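PDB 2EL7: tryptophanyl-tRNA synthetase from Thermus thermophilus, which probably catalyses the ATP-dependent attachment of tryptophan to tRNA(Trp), releasing AMP and diphosphate, and works as a homodimer. Local coordinates for residues A[170-175]-A[318-323]. Sequence-based numbering, arbitrary orientation.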
loop_
_atom_site.group_PDB
_atom_site.type_symbol
_atom_site.label_atom_id
_atom_site.label_comp_id
_atom_site.label_asym_id
_atom_site.label_seq_id
_atom_site.Cartn_x
_atom_site.Cartn_y
_atom_site.Cartn_z
ATOM N N GLY A 170 -14.711 11.955 10.696
ATOM C CA GLY A 170 -14.733 12.266 12.118
ATOM C C GLY A 170 -13.302 12.545 12.561
ATOM O O GLY A 170 -12.379 11.885 12.072
ATOM N N GLU A 171 -13.100 13.497 13.474
ATOM C CA GLU A 171 -11.751 13.867 13.910
ATOM C C GLU A 171 -10.935 12.647 14.298
ATOM O O GLU A 171 -11.290 11.915 15.215
ATOM C CB GLU A 171 -11.787 14.860 15.089
ATOM C CG GLU A 171 -10.397 15.481 15.370
ATOM C CD GLU A 171 -10.365 16.466 16.532
ATOM O OE1 GLU A 171 -10.689 16.046 17.662
ATOM O OE2 GLU A 171 -9.998 17.653 16.318
ATOM N N THR A 172 -9.825 12.429 13.610
ATOM C CA THR A 172 -9.029 11.255 13.907
ATOM C C THR A 172 -7.537 11.493 14.043
ATOM O O THR A 172 -6.893 10.936 14.945
ATOM C CB THR A 172 -9.204 10.193 12.814
ATOM O OG1 THR A 172 -10.597 9.891 12.643
ATOM C CG2 THR A 172 -8.453 8.948 13.188
ATOM N N PHE A 173 -6.997 12.310 13.140
ATOM C CA PHE A 173 -5.568 12.562 13.094
ATOM C C PHE A 173 -5.124 13.991 13.368
ATOM O O PHE A 173 -5.820 14.946 13.031
ATOM C CB PHE A 173 -5.024 12.183 11.708
ATOM C CG PHE A 173 -5.183 10.736 11.342
ATOM C CD1 PHE A 173 -6.085 10.353 10.368
ATOM C CD2 PHE A 173 -4.365 9.772 11.905
ATOM C CE1 PHE A 173 -6.171 9.021 9.947
ATOM C CE2 PHE A 173 -4.436 8.441 11.496
ATOM C CZ PHE A 173 -5.345 8.064 10.511
ATOM N N PRO A 174 -3.941 14.149 13.982
ATOM C CA PRO A 174 -3.415 15.485 14.275
ATOM C C PRO A 174 -2.822 15.916 12.964
ATOM O O PRO A 174 -2.591 15.072 12.110
ATOM C CB PRO A 174 -2.323 15.207 15.308
ATOM C CG PRO A 174 -1.762 13.866 14.794
ATOM C CD PRO A 174 -3.068 13.108 14.554
ATOM N N GLU A 175 -2.590 17.210 12.795
ATOM C CA GLU A 175 -1.967 17.759 11.589
ATOM C C GLU A 175 -0.514 17.955 11.988
ATOM O O GLU A 175 -0.180 18.908 12.671
ATOM C CB GLU A 175 -2.592 19.108 11.229
ATOM C CG GLU A 175 -4.007 18.983 10.678
ATOM C CD GLU A 175 -4.651 20.317 10.375
ATOM O OE1 GLU A 175 -4.047 21.109 9.624
ATOM O OE2 GLU A 175 -5.766 20.567 10.886
ATOM N N MET A 318 -5.292 1.781 13.557
ATOM C CA MET A 318 -5.862 1.069 12.426
ATOM C C MET A 318 -7.281 0.534 12.727
ATOM O O MET A 318 -8.103 0.394 11.824
ATOM C CB MET A 318 -4.911 -0.066 12.003
ATOM C CG MET A 318 -5.100 -0.568 10.572
ATOM S SD MET A 318 -4.873 0.801 9.367
ATOM C CE MET A 318 -6.412 0.825 8.554
ATOM N N GLU A 319 -7.585 0.231 13.980
ATOM C CA GLU A 319 -8.925 -0.248 14.280
ATOM C C GLU A 319 -9.837 0.953 14.188
ATOM O O GLU A 319 -10.926 0.871 13.640
ATOM C CB GLU A 319 -9.003 -0.872 15.677
ATOM C CG GLU A 319 -8.648 -2.349 15.690
ATOM C CD GLU A 319 -8.615 -2.929 17.090
ATOM O OE1 GLU A 319 -9.681 -2.940 17.745
ATOM O OE2 GLU A 319 -7.522 -3.366 17.536
ATOM N N GLU A 320 -9.385 2.078 14.729
ATOM C CA GLU A 320 -10.166 3.298 14.661
ATOM C C GLU A 320 -10.497 3.629 13.192
ATOM O O GLU A 320 -11.654 3.895 12.861
ATOM C CB GLU A 320 -9.393 4.433 15.314
ATOM C CG GLU A 320 -10.146 5.712 15.452
ATOM C CD GLU A 320 -9.270 6.815 16.009
ATOM O OE1 GLU A 320 -9.775 7.947 16.234
ATOM O OE2 GLU A 320 -8.068 6.540 16.227
ATOM N N VAL A 321 -9.498 3.585 12.308
ATOM C CA VAL A 321 -9.717 3.877 10.882
ATOM C C VAL A 321 -10.644 2.877 10.182
ATOM O O VAL A 321 -11.572 3.274 9.495
ATOM C CB VAL A 321 -8.370 3.943 10.083
ATOM C CG1 VAL A 321 -8.649 4.064 8.579
ATOM C CG2 VAL A 321 -7.537 5.128 10.550
ATOM N N ARG A 322 -10.415 1.585 10.359
ATOM C CA ARG A 322 -11.264 0.595 9.699
ATOM C C ARG A 322 -12.747 0.813 10.020
ATOM O O ARG A 322 -13.624 0.679 9.154
ATOM C CB ARG A 322 -10.819 -0.838 10.082
ATOM C CG ARG A 322 -9.497 -1.238 9.428
ATOM C CD ARG A 322 -9.113 -2.700 9.560
ATOM N NE ARG A 322 -8.501 -2.929 10.854
ATOM C CZ ARG A 322 -7.306 -3.473 11.060
ATOM N NH1 ARG A 322 -6.881 -3.605 12.303
ATOM N NH2 ARG A 322 -6.534 -3.883 10.054
ATOM N N GLU A 323 -13.026 1.173 11.259
ATOM C CA GLU A 323 -14.399 1.395 11.701
ATOM C C GLU A 323 -15.035 2.672 11.134
ATOM O O GLU A 323 -16.200 2.659 10.724
ATOM C CB GLU A 323 -14.428 1.452 13.217
ATOM C CG GLU A 323 -15.805 1.547 13.785
ATOM C CD GLU A 323 -15.817 2.362 15.052
ATOM O OE1 GLU A 323 -15.656 3.606 14.961
ATOM O OE2 GLU A 323 -15.964 1.756 16.140
#
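Thr172 and Glu320 approach from opposite directions, and the methyl CG2 of Thr172 lies 3.5 Å from OE1 of Glu320, a van der Waals contact rather than a hydrogen bond. Beside it, Val321 brings CG2 to within 3.7 Å of CZ of Phe173, the two side chains crossing at about a right angle and the methyl approaching the ring obliquely. Thr172 CG2 also sits over the centre of one face of the Phe173 ring, 3.9 Å above its plane, and so touches both the Glu320 carboxylate and the aromatic ring. Its direction follows from a chi1 of -55°, which sets CG2 anti to the backbone N and leaves Thr172 OG1 to donate a 2.7 Å hydrogen bond to Gly170 O from above the carbonyl plane. Replacing Thr172 by an alanine would probably uncover that face of the Phe173 ring and leave Gly170 O without its hydroxyl partner. The carboxylate of Glu320, at the end of a fully extended chain, owes its polar grip to lysines: OE1 forms a salt bridge with Lys324, which also hydrogen-bonds to Thr172 OG1, and OE2 pairs with Lys141. Farther out, Asn166 ties down the loop backbone through Thr172 N and Phe173 O, while Phe165 meets the Phe173 ring edge-to-face and Leu93 packs on both Phe173 and Val321. In this class I synthetase of the HUP clan, the loop between helix 153-169 and strand 177-179 thus packs on the C-terminal end of long helix 296-324, with the Phe173 side chain about 10 Å from that of Asp136, a probable tryptophan-binding residue.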